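Local atomic coordinates of E3 ubiquitin-protein ligase HERC2 (Homo sapiens, PDB entry 4L1M), a protein that attaches ubiquitin to target proteins as a HECT-type E3 ligase and carries RCC1-like beta-propeller domains, which probably serve in recognising partner molecules. Residues V155-C160 against I208-G213; T163-I168 against Y175-G180; D216-A221 against V264-Q269; A101-G106 against C212-A217; A59-R64 against H107-L112. All blocks are in the same frame, centred on the assembly; numbering follows the deposited sequence.

Contact 1 of 5, residues V155-C160 against I208-G213; sequences VVHIAC and IDVACG
The imidazole of His157 and the carboxylate of Asp209 meet at one end of this contact, with His157 CE1 3.6 Å from Asp209 OD1. Ring and carboxylate stand 86° apart, and the approach to the ring is oblique. Further along, Ala159 CB rests on Val210 CG1 at 4.0 Å, and beyond it Cys212 CB lies 3.4 Å from the carbonyl oxygen Cys160 O. Small side chains suit these places because two strands here come close at a slight angle, their axes 6.1 Å apart and 14° from parallel. No direct hydrogen bond joins them. A water fills that role at the converging end, donating to Cys160 O at 2.8 Å and accepting from Cys212 N at 2.9 Å, which satisfies two buried backbone groups.

In the second shell, Asp209 OD2 is hydrogen-bonded to the backbone N of Val264, which helps to settle how its carboxylate is turned. Val210 CG1 sits between its own backbone N and carbonyl carbon (chi1 67°), the rotation that presents it to Ala159. Classic beta bulges, Val156-His157 opposite Ile168 and Ile208-Asp209 opposite Val222, lie at the start of the two strands.

Both strands are edge strands of adjacent propeller blades. Strand 155-160 pairs with strand 164-169 and lies against strands 97-101 and 108-113, while strand 207-212 packs on strand 261-267 of the following blade.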
# COMPACT_ATOMS: atom_id res chain seq x y z
N VAL A 155 8.12 15.81 -5.24
CA VAL A 155 7.41 14.66 -4.67
C VAL A 155 8.41 13.55 -4.36
O VAL A 155 9.25 13.24 -5.19
CB VAL A 155 6.36 14.12 -5.66
CG1 VAL A 155 5.77 12.81 -5.16
CG2 VAL A 155 5.29 15.16 -5.89
N VAL A 156 8.29 12.95 -3.18
CA VAL A 156 9.13 11.81 -2.81
C VAL A 156 8.37 10.55 -2.43
O VAL A 156 8.97 9.52 -2.31
CB VAL A 156 10.08 12.17 -1.65
CG1 VAL A 156 11.05 13.27 -2.08
CG2 VAL A 156 9.30 12.59 -0.40
N HIS A 157 7.07 10.64 -2.20
CA HIS A 157 6.26 9.46 -1.95
C HIS A 157 4.94 9.52 -2.72
O HIS A 157 4.44 10.59 -2.99
CB HIS A 157 6.00 9.30 -0.47
CG HIS A 157 5.62 7.91 -0.09
ND1 HIS A 157 4.31 7.46 0.01
CD2 HIS A 157 6.40 6.84 0.16
CE1 HIS A 157 4.31 6.18 0.33
NE2 HIS A 157 5.57 5.78 0.42
N ILE A 158 4.43 8.37 -3.12
CA ILE A 158 3.14 8.29 -3.82
C ILE A 158 2.27 7.15 -3.27
O ILE A 158 2.77 6.15 -2.74
CB ILE A 158 3.31 8.09 -5.33
CG1 ILE A 158 4.31 6.98 -5.62
CG2 ILE A 158 3.75 9.38 -5.98
CD1 ILE A 158 4.29 6.49 -7.06
N ALA A 159 0.96 7.32 -3.38
CA ALA A 159 0.05 6.34 -2.84
C ALA A 159 -1.25 6.40 -3.60
O ALA A 159 -1.63 7.44 -4.08
CB ALA A 159 -0.18 6.60 -1.37
N CYS A 160 -1.94 5.26 -3.66
CA CYS A 160 -3.26 5.17 -4.24
C CYS A 160 -4.27 4.59 -3.26
O CYS A 160 -3.96 3.69 -2.46
CB CYS A 160 -3.23 4.27 -5.45
SG CYS A 160 -2.27 4.90 -6.82
N ILE A 208 5.45 12.17 6.59
CA ILE A 208 6.45 11.21 6.06
C ILE A 208 5.88 9.91 5.50
O ILE A 208 6.58 9.19 4.79
CB ILE A 208 7.52 10.85 7.11
CG1 ILE A 208 6.90 10.05 8.27
CG2 ILE A 208 8.24 12.11 7.57
CD1 ILE A 208 7.92 9.55 9.28
N ASP A 209 4.64 9.58 5.84
CA ASP A 209 3.97 8.46 5.21
C ASP A 209 2.48 8.74 5.11
O ASP A 209 1.94 9.55 5.87
CB ASP A 209 4.22 7.17 5.99
CG ASP A 209 3.91 5.93 5.18
OD1 ASP A 209 4.11 5.94 3.92
OD2 ASP A 209 3.45 4.94 5.79
N VAL A 210 1.84 8.07 4.17
CA VAL A 210 0.41 8.17 3.96
C VAL A 210 -0.08 6.86 3.37
O VAL A 210 0.61 6.25 2.58
CB VAL A 210 0.05 9.37 3.04
CG1 VAL A 210 0.55 9.15 1.63
CG2 VAL A 210 -1.45 9.61 3.01
N ALA A 211 -1.29 6.44 3.74
CA ALA A 211 -1.91 5.24 3.15
C ALA A 211 -3.42 5.49 2.89
O ALA A 211 -4.10 6.17 3.68
CB ALA A 211 -1.70 4.04 4.04
N CYS A 212 -3.91 4.95 1.78
CA CYS A 212 -5.26 5.16 1.34
C CYS A 212 -6.08 3.88 1.34
O CYS A 212 -5.56 2.82 1.04
CB CYS A 212 -5.22 5.74 -0.05
SG CYS A 212 -4.31 7.28 -0.15
N GLY A 213 -7.37 3.99 1.64
CA GLY A 213 -8.26 2.85 1.73
C GLY A 213 -9.21 2.69 0.56
O GLY A 213 -9.04 3.32 -0.48
O HOH W 1 -2.21 3.78 -0.31

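Contact 2 of 5, residues T163-I168 against Y175-G180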
# COMPACT_ATOMS: atom_id res chain seq x y z
N THR A 163 -10.19 4.79 -5.15
CA THR A 163 -10.72 5.84 -6.01
C THR A 163 -10.06 7.20 -5.86
O THR A 163 -10.60 8.21 -6.33
CB THR A 163 -12.23 6.01 -5.74
OG1 THR A 163 -12.43 6.40 -4.38
CG2 THR A 163 -12.99 4.72 -6.03
N TYR A 164 -8.91 7.26 -5.20
CA TYR A 164 -8.21 8.51 -4.99
C TYR A 164 -6.72 8.29 -4.93
O TYR A 164 -6.26 7.17 -5.14
CB TYR A 164 -8.74 9.25 -3.75
CG TYR A 164 -8.54 8.59 -2.41
CD1 TYR A 164 -9.12 7.36 -2.11
CD2 TYR A 164 -7.87 9.25 -1.40
CE1 TYR A 164 -8.96 6.78 -0.85
CE2 TYR A 164 -7.72 8.68 -0.15
CZ TYR A 164 -8.26 7.45 0.13
OH TYR A 164 -8.09 6.91 1.39
N SER A 165 -5.97 9.38 -4.71
CA SER A 165 -4.53 9.36 -4.82
C SER A 165 -3.91 10.34 -3.81
O SER A 165 -4.57 11.28 -3.34
CB SER A 165 -4.13 9.77 -6.25
OG SER A 165 -4.68 8.89 -7.22
N ALA A 166 -2.64 10.12 -3.47
CA ALA A 166 -1.92 11.08 -2.65
C ALA A 166 -0.45 11.16 -3.03
O ALA A 166 0.09 10.28 -3.74
CB ALA A 166 -2.07 10.74 -1.18
N ALA A 167 0.21 12.23 -2.57
CA ALA A 167 1.62 12.34 -2.71
C ALA A 167 2.21 13.24 -1.65
O ALA A 167 1.56 14.14 -1.16
CB ALA A 167 1.96 12.85 -4.10
N ILE A 168 3.47 13.00 -1.31
CA ILE A 168 4.17 13.76 -0.29
C ILE A 168 5.39 14.44 -0.92
O ILE A 168 6.12 13.80 -1.69
CB ILE A 168 4.60 12.83 0.87
CG1 ILE A 168 3.38 12.12 1.47
CG2 ILE A 168 5.28 13.61 1.98
CD1 ILE A 168 3.73 10.99 2.42
N TYR A 175 -0.56 16.05 -0.50
CA TYR A 175 -1.54 16.40 -1.53
C TYR A 175 -2.41 15.19 -1.74
O TYR A 175 -1.89 14.09 -1.78
CB TYR A 175 -0.84 16.80 -2.85
CG TYR A 175 -0.16 18.15 -2.77
CD1 TYR A 175 1.11 18.27 -2.23
CD2 TYR A 175 -0.80 19.30 -3.20
CE1 TYR A 175 1.72 19.50 -2.13
CE2 TYR A 175 -0.20 20.53 -3.09
CZ TYR A 175 1.06 20.64 -2.56
OH TYR A 175 1.67 21.89 -2.46
N THR A 176 -3.72 15.39 -1.84
CA THR A 176 -4.63 14.31 -2.16
C THR A 176 -5.54 14.75 -3.30
O THR A 176 -5.69 15.94 -3.55
CB THR A 176 -5.51 13.95 -0.97
OG1 THR A 176 -6.07 15.15 -0.41
CG2 THR A 176 -4.70 13.23 0.10
N TRP A 177 -6.09 13.78 -4.04
CA TRP A 177 -7.03 14.08 -5.13
C TRP A 177 -7.79 12.84 -5.55
O TRP A 177 -7.43 11.73 -5.19
CB TRP A 177 -6.31 14.74 -6.33
CG TRP A 177 -5.28 13.88 -7.03
CD1 TRP A 177 -5.45 13.19 -8.20
CD2 TRP A 177 -3.92 13.64 -6.63
NE1 TRP A 177 -4.30 12.54 -8.54
CE2 TRP A 177 -3.35 12.79 -7.60
CE3 TRP A 177 -3.14 14.05 -5.53
CZ2 TRP A 177 -2.02 12.35 -7.52
CZ3 TRP A 177 -1.82 13.60 -5.45
CH2 TRP A 177 -1.27 12.77 -6.44
N GLY A 178 -8.86 13.04 -6.31
CA GLY A 178 -9.76 11.94 -6.71
C GLY A 178 -11.11 12.10 -6.05
O GLY A 178 -11.54 13.22 -5.78
N ARG A 179 -11.76 10.97 -5.76
CA ARG A 179 -13.11 10.99 -5.16
C ARG A 179 -13.05 11.51 -3.75
O ARG A 179 -12.10 11.28 -3.04
CB ARG A 179 -13.72 9.61 -5.16
CG ARG A 179 -14.11 9.09 -6.53
CD ARG A 179 -15.40 9.73 -7.01
NE ARG A 179 -15.89 9.10 -8.26
CZ ARG A 179 -16.92 9.56 -8.99
NH1 ARG A 179 -17.56 10.67 -8.64
NH2 ARG A 179 -17.30 8.92 -10.08
N GLY A 180 -14.09 12.24 -3.36
CA GLY A 180 -14.10 12.95 -2.08
C GLY A 180 -15.06 12.39 -1.05
O GLY A 180 -15.08 12.87 0.08
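Trp177 lies across Ser165 in this antiparallel hairpin, its five-membered ring taking a CH-pi contact from Ser165 CB, 3.7 Å from the ring centroid. The rotation that sets Trp177 CG between its backbone N and carbonyl carbon (chi1 64°) folds the indole back over the partner strand, where Ala167 CB touches the ring edge. A small serine suits the place under the ring face, and the short alanine side chain fits beside the ring edge.

The backbone polar groups are satisfied in turn. Ser165 and Trp177 form a hydrogen-bonded pair, Ser165 N giving to Trp177 O at 2.8 Å and Trp177 N to Ser165 O at 3.0 Å. Ala167 and Tyr175 repeat the pattern, both bonds being 2.9 Å, from Ala167 N to Tyr175 O and from Tyr175 N to Ala167 O. Past the strand end, Arg179 N bonds almost straight (175°) to Thr163 O. Gly178, with positive phi, faces Tyr164 in a non-hydrogen-bonded pair where a CB would strike the opposite backbone.

Side-chain polar ends look elsewhere. Ser165 OG bonds to His108 NE2 and Arg128 O, Thr176 OG1 to Leu185 O, and Arg179 makes a salt bridge with Asp192. Tyr164 OH reaches Thr219 OG1 and Gly213 N, so its hydroxyl bridges to the next blade.

Strands 164-169 and 174-178 are the two middle strands of a four-stranded propeller blade, flanked by strand 155-160 on one side and strand 196-198 on the other.

Contact 3 of 5, residues D216-A221 against V264-Q269. With SO4 (sulfate ion), chain F.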
# COMPACT_ATOMS: atom_id res chain seq x y z
N ASP A 216 -15.88 2.76 1.38
CA ASP A 216 -16.03 3.99 2.15
C ASP A 216 -14.76 4.11 2.92
O ASP A 216 -14.56 3.42 3.91
CB ASP A 216 -17.26 3.90 3.07
CG ASP A 216 -18.59 3.82 2.27
OD1 ASP A 216 -18.57 3.93 1.03
OD2 ASP A 216 -19.64 3.65 2.91
N ALA A 217 -13.87 4.93 2.41
CA ALA A 217 -12.45 4.81 2.69
C ALA A 217 -11.99 5.74 3.77
O ALA A 217 -12.46 6.87 3.87
CB ALA A 217 -11.66 5.10 1.43
N GLN A 218 -11.02 5.25 4.52
CA GLN A 218 -10.23 6.04 5.44
C GLN A 218 -8.89 6.39 4.82
O GLN A 218 -8.44 5.76 3.87
CB GLN A 218 -9.97 5.27 6.76
CG GLN A 218 -8.80 4.28 6.75
CD GLN A 218 -9.11 2.92 6.12
OE1 GLN A 218 -9.83 2.83 5.15
NE2 GLN A 218 -8.53 1.87 6.66
N THR A 219 -8.23 7.37 5.43
CA THR A 219 -6.91 7.78 5.00
C THR A 219 -6.08 7.93 6.26
O THR A 219 -6.58 8.43 7.24
CB THR A 219 -7.01 9.11 4.23
OG1 THR A 219 -7.93 8.95 3.12
CG2 THR A 219 -5.65 9.56 3.74
N LEU A 220 -4.83 7.48 6.23
CA LEU A 220 -3.95 7.57 7.40
C LEU A 220 -2.67 8.27 7.02
O LEU A 220 -2.22 8.18 5.88
CB LEU A 220 -3.59 6.19 7.90
CG LEU A 220 -4.73 5.22 8.16
CD1 LEU A 220 -4.17 3.84 8.49
CD2 LEU A 220 -5.61 5.70 9.30
N ALA A 221 -2.07 8.98 7.97
CA ALA A 221 -0.79 9.60 7.70
C ALA A 221 0.07 9.67 8.94
O ALA A 221 -0.43 9.58 10.05
CB ALA A 221 -0.99 10.99 7.14
N VAL A 264 2.17 3.47 7.96
CA VAL A 264 0.79 3.07 8.06
C VAL A 264 0.41 2.32 6.80
O VAL A 264 0.99 2.53 5.74
CB VAL A 264 -0.18 4.28 8.23
CG1 VAL A 264 -0.18 4.78 9.68
CG2 VAL A 264 0.16 5.40 7.26
N ARG A 265 -0.60 1.46 6.93
CA ARG A 265 -1.18 0.75 5.80
C ARG A 265 -2.67 0.64 6.01
O ARG A 265 -3.14 0.69 7.15
CB ARG A 265 -0.58 -0.65 5.66
CG ARG A 265 0.94 -0.70 5.55
CD ARG A 265 1.46 -0.44 4.15
NE ARG A 265 2.92 -0.56 4.17
CZ ARG A 265 3.73 -0.21 3.18
NH1 ARG A 265 3.25 0.29 2.03
NH2 ARG A 265 5.03 -0.38 3.32
N CYS A 266 -3.41 0.52 4.91
CA CYS A 266 -4.84 0.30 4.91
C CYS A 266 -5.14 -0.98 4.14
O CYS A 266 -4.67 -1.17 3.04
CB CYS A 266 -5.53 1.45 4.21
SG CYS A 266 -5.48 2.99 5.12
N GLY A 267 -5.93 -1.88 4.72
CA GLY A 267 -6.54 -2.95 3.96
C GLY A 267 -7.99 -2.57 3.86
O GLY A 267 -8.33 -1.44 4.19
N SER A 268 -8.84 -3.49 3.45
CA SER A 268 -10.27 -3.17 3.27
C SER A 268 -10.95 -2.96 4.61
O SER A 268 -11.13 -3.90 5.37
CB SER A 268 -10.99 -4.27 2.48
OG SER A 268 -12.34 -3.93 2.28
N GLN A 269 -11.25 -1.71 4.91
CA GLN A 269 -11.96 -1.31 6.13
C GLN A 269 -11.18 -1.56 7.40
O GLN A 269 -11.77 -1.65 8.48
CB GLN A 269 -13.35 -1.98 6.19
CG GLN A 269 -14.26 -1.65 4.99
CD GLN A 269 -14.66 -0.18 4.94
OE1 GLN A 269 -15.26 0.30 5.86
NE2 GLN A 269 -14.26 0.53 3.91
S SO4 F . -15.00 -6.49 2.85
O1 SO4 F . -13.72 -6.84 2.25
O2 SO4 F . -16.02 -6.49 1.78
O3 SO4 F . -15.42 -7.44 3.91
O4 SO4 F . -14.84 -5.17 3.51
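Apolar contacts fill the middle of this interface, where Leu220 CB meets Val264 CG2 at 3.9 Å and Leu220 CD1 lies 3.7 Å from Cys266 SG. Leucine spans the gap between two strands whose axes run 7.0 Å apart and nearly antiparallel, at 166°. With CG placed beside its backbone N (chi1 -51°), Leu220 sends CD1 over the Val264-Cys266 side of the opposing strand. The same sulfur touches a polar side chain, Gln218 NE2, at 3.6 Å. That amide nitrogen is hydrogen-bonded to Ser271 OG, which gives the buried polar group a partner.

One hydrogen bond crosses between the segments. Gln269 NE2 gives to the backbone oxygen Asp216 O at 2.9 Å and nearly straight, though it comes from above the carbonyl plane. On the other side of the amide, Gln269 OE1 is bonded to Lys238 NZ, and the two bonds together fix the orientation of the group. The bend at chi2 carries the amide back to Asp216.

The third kind of interaction is with a sulfate, probably from the crystallisation liquor. Ser268 OG lies 3.0 Å from its O4 and 3.2 Å from its O1, and Lys285 NZ and Arg290 NH2 also bind the ion.

The contact packs successive propeller blades face to face. Strand 218-223 lies between strands 207-212 and 228-232 in its own blade, whereas strand 261-267 is an edge strand of the next, paired with strand 270-275.

Contact 4 of 5, residues A101-G106 against C212-A217; sequences AAHSDG and CGSGDA
This is a loop-to-loop contact between inter-strand turns of two blades that are not neighbours in sequence, made by one side-chain hydrogen bond and the packing of a buried histidine ring. Ser214 OG donates to Asp105 OD2 at 2.8 Å, meeting the anti side of the carboxylate and lying 19° out of its plane. Serine serves well here because OG, between its backbone N and carbonyl carbon (chi1 59°), reaches across without a long chain. Asp105 uses its second oxygen, OD1, for Ser320 OG, so the carboxylate joins a third loop to the first two.

The ring of His103 lies against the backbone of 212-214. The carbonyl oxygen Cys212 O lies at the ring edge, 3.3 Å from His103 CD2, Gly213 O is over one face, and Ser214 CB is 3.6 Å from CE1. In the seven-bladed propeller of the RCC1 family, such turns link the first and second strands of each blade. Here the turn after strand 97-101 reaches that after strand 207-212, with the blade holding strand 155-160 lying between them in sequence.

The first turn is itself well braced. His103 to Gly106 is a type I beta turn, closed by Gly106 N to His103 O at 2.8 Å, and Asp105 N gives to His103 ND1 at 3.1 Å, tilted 31° from the ring plane. In the second, Gly213 shares a backbone hydrogen bond with Ser162.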
# COMPACT_ATOMS: atom_id res chain seq x y z
N ALA A 101 2.96 2.91 -7.47
CA ALA A 101 1.89 2.72 -6.53
C ALA A 101 0.62 2.30 -7.24
O ALA A 101 0.41 2.59 -8.42
CB ALA A 101 1.64 3.99 -5.75
N ALA A 102 -0.22 1.63 -6.47
CA ALA A 102 -1.51 1.18 -6.90
C ALA A 102 -2.14 0.62 -5.65
O ALA A 102 -1.46 0.42 -4.69
CB ALA A 102 -1.39 0.11 -7.97
N HIS A 103 -3.43 0.34 -5.69
CA HIS A 103 -4.15 -0.14 -4.52
C HIS A 103 -4.79 -1.45 -4.86
O HIS A 103 -5.28 -1.61 -5.97
CB HIS A 103 -5.22 0.87 -4.15
CG HIS A 103 -5.91 0.55 -2.88
ND1 HIS A 103 -7.02 -0.26 -2.82
CD2 HIS A 103 -5.63 0.90 -1.60
CE1 HIS A 103 -7.39 -0.40 -1.57
NE2 HIS A 103 -6.58 0.31 -0.81
N SER A 104 -4.85 -2.37 -3.91
CA SER A 104 -5.27 -3.74 -4.24
C SER A 104 -6.76 -3.89 -4.68
O SER A 104 -7.14 -4.91 -5.26
CB SER A 104 -4.90 -4.68 -3.09
OG SER A 104 -5.82 -4.54 -2.06
N ASP A 105 -7.58 -2.88 -4.41
CA ASP A 105 -8.97 -2.83 -4.88
C ASP A 105 -9.13 -1.75 -5.97
O ASP A 105 -10.25 -1.31 -6.25
CB ASP A 105 -9.95 -2.53 -3.71
CG ASP A 105 -9.80 -3.54 -2.53
OD1 ASP A 105 -9.70 -4.78 -2.78
OD2 ASP A 105 -9.79 -3.11 -1.33
N GLY A 106 -8.02 -1.34 -6.59
CA GLY A 106 -8.01 -0.21 -7.55
C GLY A 106 -7.67 -0.54 -9.00
O GLY A 106 -7.25 -1.65 -9.31
N CYS A 212 -3.91 4.95 1.78
CA CYS A 212 -5.26 5.16 1.34
C CYS A 212 -6.08 3.88 1.34
O CYS A 212 -5.56 2.82 1.04
CB CYS A 212 -5.22 5.74 -0.05
SG CYS A 212 -4.31 7.28 -0.15
N GLY A 213 -7.37 3.99 1.64
CA GLY A 213 -8.26 2.85 1.73
C GLY A 213 -9.21 2.69 0.56
O GLY A 213 -9.04 3.32 -0.48
N SER A 214 -10.20 1.82 0.75
CA SER A 214 -11.17 1.45 -0.27
C SER A 214 -12.59 1.46 0.26
O SER A 214 -12.82 1.74 1.43
CB SER A 214 -10.85 0.07 -0.83
OG SER A 214 -10.85 -0.92 0.15
N GLY A 215 -13.54 1.19 -0.64
CA GLY A 215 -14.98 1.36 -0.36
C GLY A 215 -15.16 2.71 0.27
O GLY A 215 -14.66 3.71 -0.25
N ASP A 216 -15.88 2.76 1.38
CA ASP A 216 -16.03 3.99 2.15
C ASP A 216 -14.76 4.11 2.92
O ASP A 216 -14.56 3.42 3.91
CB ASP A 216 -17.26 3.90 3.07
CG ASP A 216 -18.59 3.82 2.27
OD1 ASP A 216 -18.57 3.93 1.03
OD2 ASP A 216 -19.64 3.65 2.91
N ALA A 217 -13.87 4.93 2.41
CA ALA A 217 -12.45 4.81 2.69
C ALA A 217 -11.99 5.74 3.77
O ALA A 217 -12.46 6.87 3.87
CB ALA A 217 -11.66 5.10 1.43

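Contact 5 of 5, residues A59-R64 against H107-L112; sequences ACAEKR and HHYLAL. With SO4 (sulfate ion), chain G.
An anion pocket occupied by a sulfate, probably from the crystallisation liquor, lies between the turn of 61-64 and the start of strand 108-113. Tyr109 OH donates to sulfate O4 at 3.1 Å, Arg64 NE gives to O1 at 3.1 Å, and His107 ND1 makes a weak bond to O2, which lies in the plane of the imidazole. Hydroxyl, guanidinium and imidazole thus each use a different oxygen, as suits a tetrahedral ion.

Beside the ion, the side chains also meet one another. Ala61 CB touches Tyr109 CE1 at 3.6 Å, a methyl small enough to sit by the phenol, and the aliphatic part of Arg64 passes Tyr109 OH at a distance of 3.4 Å from CG. The guanidinium stands nearly at right angles to the phenol ring (81°), and the bend of the Arg64 chain at chi3 turns NE to the sulfate while NH1 is bonded to Thr76 OG1. On the outer side, Glu62 OE1 comes 3.4 Å from His107 CE1, at the ring edge, the two planes 80° apart. The same oxygen forms a salt bridge with Lys63 NZ at 3.1 Å. The carboxylate and the sulfate might both favour a positive charge on the imidazole, with Lys63 probably working against it.

The backbone keeps the turn in shape, Ala61 N bonding to Arg64 O, and Gly106 with Glu62 links it to the neighbouring loop. Tyr109 meets Trp121 on strand 118-122, and strand 108-113 lies between that strand and 97-101, while segment 59-64 spans the end of strand 55-60, the turn after it and the start of strand 64-69 in the preceding blade.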
# COMPACT_ATOMS: atom_id res chain seq x y z
N ALA A 59 3.66 -3.23 -7.03
CA ALA A 59 2.43 -2.55 -6.65
C ALA A 59 1.23 -3.32 -7.20
O ALA A 59 1.05 -3.42 -8.40
CB ALA A 59 2.43 -1.14 -7.17
N CYS A 60 0.42 -3.85 -6.30
CA CYS A 60 -0.65 -4.73 -6.66
C CYS A 60 -1.94 -3.94 -6.84
O CYS A 60 -2.40 -3.29 -5.91
CB CYS A 60 -0.82 -5.78 -5.57
SG CYS A 60 0.53 -6.99 -5.51
N ALA A 61 -2.52 -4.02 -8.03
CA ALA A 61 -3.85 -3.49 -8.27
C ALA A 61 -4.86 -4.63 -8.21
O ALA A 61 -4.54 -5.72 -7.74
CB ALA A 61 -3.91 -2.76 -9.59
N GLU A 62 -6.08 -4.39 -8.66
CA GLU A 62 -7.13 -5.41 -8.53
C GLU A 62 -7.03 -6.57 -9.52
O GLU A 62 -7.22 -7.71 -9.11
CB GLU A 62 -8.52 -4.79 -8.62
CG GLU A 62 -9.60 -5.72 -8.07
CD GLU A 62 -11.00 -5.30 -8.47
OE1 GLU A 62 -11.41 -5.63 -9.61
OE2 GLU A 62 -11.67 -4.65 -7.66
N LYS A 63 -6.77 -6.28 -10.79
CA LYS A 63 -6.66 -7.36 -11.80
C LYS A 63 -5.24 -7.59 -12.27
O LYS A 63 -4.97 -8.55 -12.98
CB LYS A 63 -7.52 -7.04 -13.04
CG LYS A 63 -8.99 -6.77 -12.78
CD LYS A 63 -9.75 -7.99 -12.27
CE LYS A 63 -11.27 -7.80 -12.42
NZ LYS A 63 -12.05 -8.24 -11.22
N ARG A 64 -4.33 -6.71 -11.90
CA ARG A 64 -2.95 -6.81 -12.34
C ARG A 64 -1.99 -6.15 -11.35
O ARG A 64 -2.41 -5.55 -10.36
CB ARG A 64 -2.81 -6.20 -13.72
CG ARG A 64 -3.31 -4.78 -13.84
CD ARG A 64 -3.26 -4.31 -15.29
NE ARG A 64 -3.97 -5.21 -16.23
CZ ARG A 64 -3.37 -6.01 -17.14
NH1 ARG A 64 -2.02 -6.07 -17.28
NH2 ARG A 64 -4.13 -6.75 -17.94
N HIS A 107 -7.84 0.46 -9.85
CA HIS A 107 -7.68 0.35 -11.31
C HIS A 107 -6.93 1.57 -11.86
O HIS A 107 -7.18 2.01 -12.98
CB HIS A 107 -9.08 0.27 -12.01
CG HIS A 107 -9.92 -0.87 -11.53
ND1 HIS A 107 -10.00 -2.07 -12.21
CD2 HIS A 107 -10.66 -1.02 -10.40
CE1 HIS A 107 -10.76 -2.91 -11.53
NE2 HIS A 107 -11.17 -2.30 -10.42
N HIS A 108 -6.06 2.15 -11.05
CA HIS A 108 -5.23 3.22 -11.53
C HIS A 108 -3.87 3.13 -10.88
O HIS A 108 -3.72 2.48 -9.86
CB HIS A 108 -5.87 4.59 -11.35
CG HIS A 108 -5.83 5.13 -9.95
ND1 HIS A 108 -6.51 4.54 -8.91
CD2 HIS A 108 -5.24 6.23 -9.44
CE1 HIS A 108 -6.34 5.25 -7.81
NE2 HIS A 108 -5.57 6.28 -8.11
N TYR A 109 -2.89 3.77 -11.50
CA TYR A 109 -1.50 3.57 -11.15
C TYR A 109 -0.83 4.93 -11.07
O TYR A 109 -1.20 5.84 -11.81
CB TYR A 109 -0.83 2.70 -12.22
CG TYR A 109 -1.72 1.55 -12.61
CD1 TYR A 109 -1.69 0.36 -11.91
CD2 TYR A 109 -2.64 1.68 -13.63
CE1 TYR A 109 -2.52 -0.69 -12.23
CE2 TYR A 109 -3.49 0.65 -13.96
CZ TYR A 109 -3.43 -0.54 -13.27
OH TYR A 109 -4.31 -1.56 -13.62
N LEU A 110 0.16 5.04 -10.18
CA LEU A 110 1.09 6.16 -10.17
C LEU A 110 2.54 5.67 -10.30
O LEU A 110 2.89 4.60 -9.81
CB LEU A 110 0.99 6.91 -8.86
CG LEU A 110 -0.35 7.50 -8.51
CD1 LEU A 110 -0.22 8.24 -7.19
CD2 LEU A 110 -0.84 8.45 -9.57
N ALA A 111 3.37 6.50 -10.92
CA ALA A 111 4.77 6.24 -11.00
C ALA A 111 5.54 7.52 -10.76
O ALA A 111 5.13 8.58 -11.22
CB ALA A 111 5.10 5.67 -12.36
N LEU A 112 6.68 7.40 -10.06
CA LEU A 112 7.48 8.56 -9.66
C LEU A 112 8.89 8.44 -10.21
O LEU A 112 9.57 7.46 -9.98
CB LEU A 112 7.56 8.64 -8.13
CG LEU A 112 8.48 9.72 -7.54
CD1 LEU A 112 8.09 11.11 -8.04
CD2 LEU A 112 8.43 9.72 -6.03
S SO4 G . -7.44 -2.99 -14.98
O1 SO4 G . -6.77 -3.91 -15.92
O2 SO4 G . -8.92 -3.10 -15.17
O3 SO4 G . -7.08 -3.36 -13.58
O4 SO4 G . -6.98 -1.59 -15.21

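From the N terminus, contact 5 closes the first loop, joining 59-64 to 107-112 across successive blades. Contact 4 opens at 101-106, before that loop has closed, so the two cross; it ends at 212-217, more than a hundred residues on. Within its span, contact 1 opens at 155-160 and ends on the same stretch, sharing Cys212 and Gly213 with it. The hairpin of contact 2 is nested inside both. Contact 3 then begins at 216-221, where contact 4 ends, and leads on to 264-269 in the following blade. Contacts 5, 1 and 3 therefore tie neighbouring blades, contact 2 holds one blade together, and contact 4 joins more distant turns.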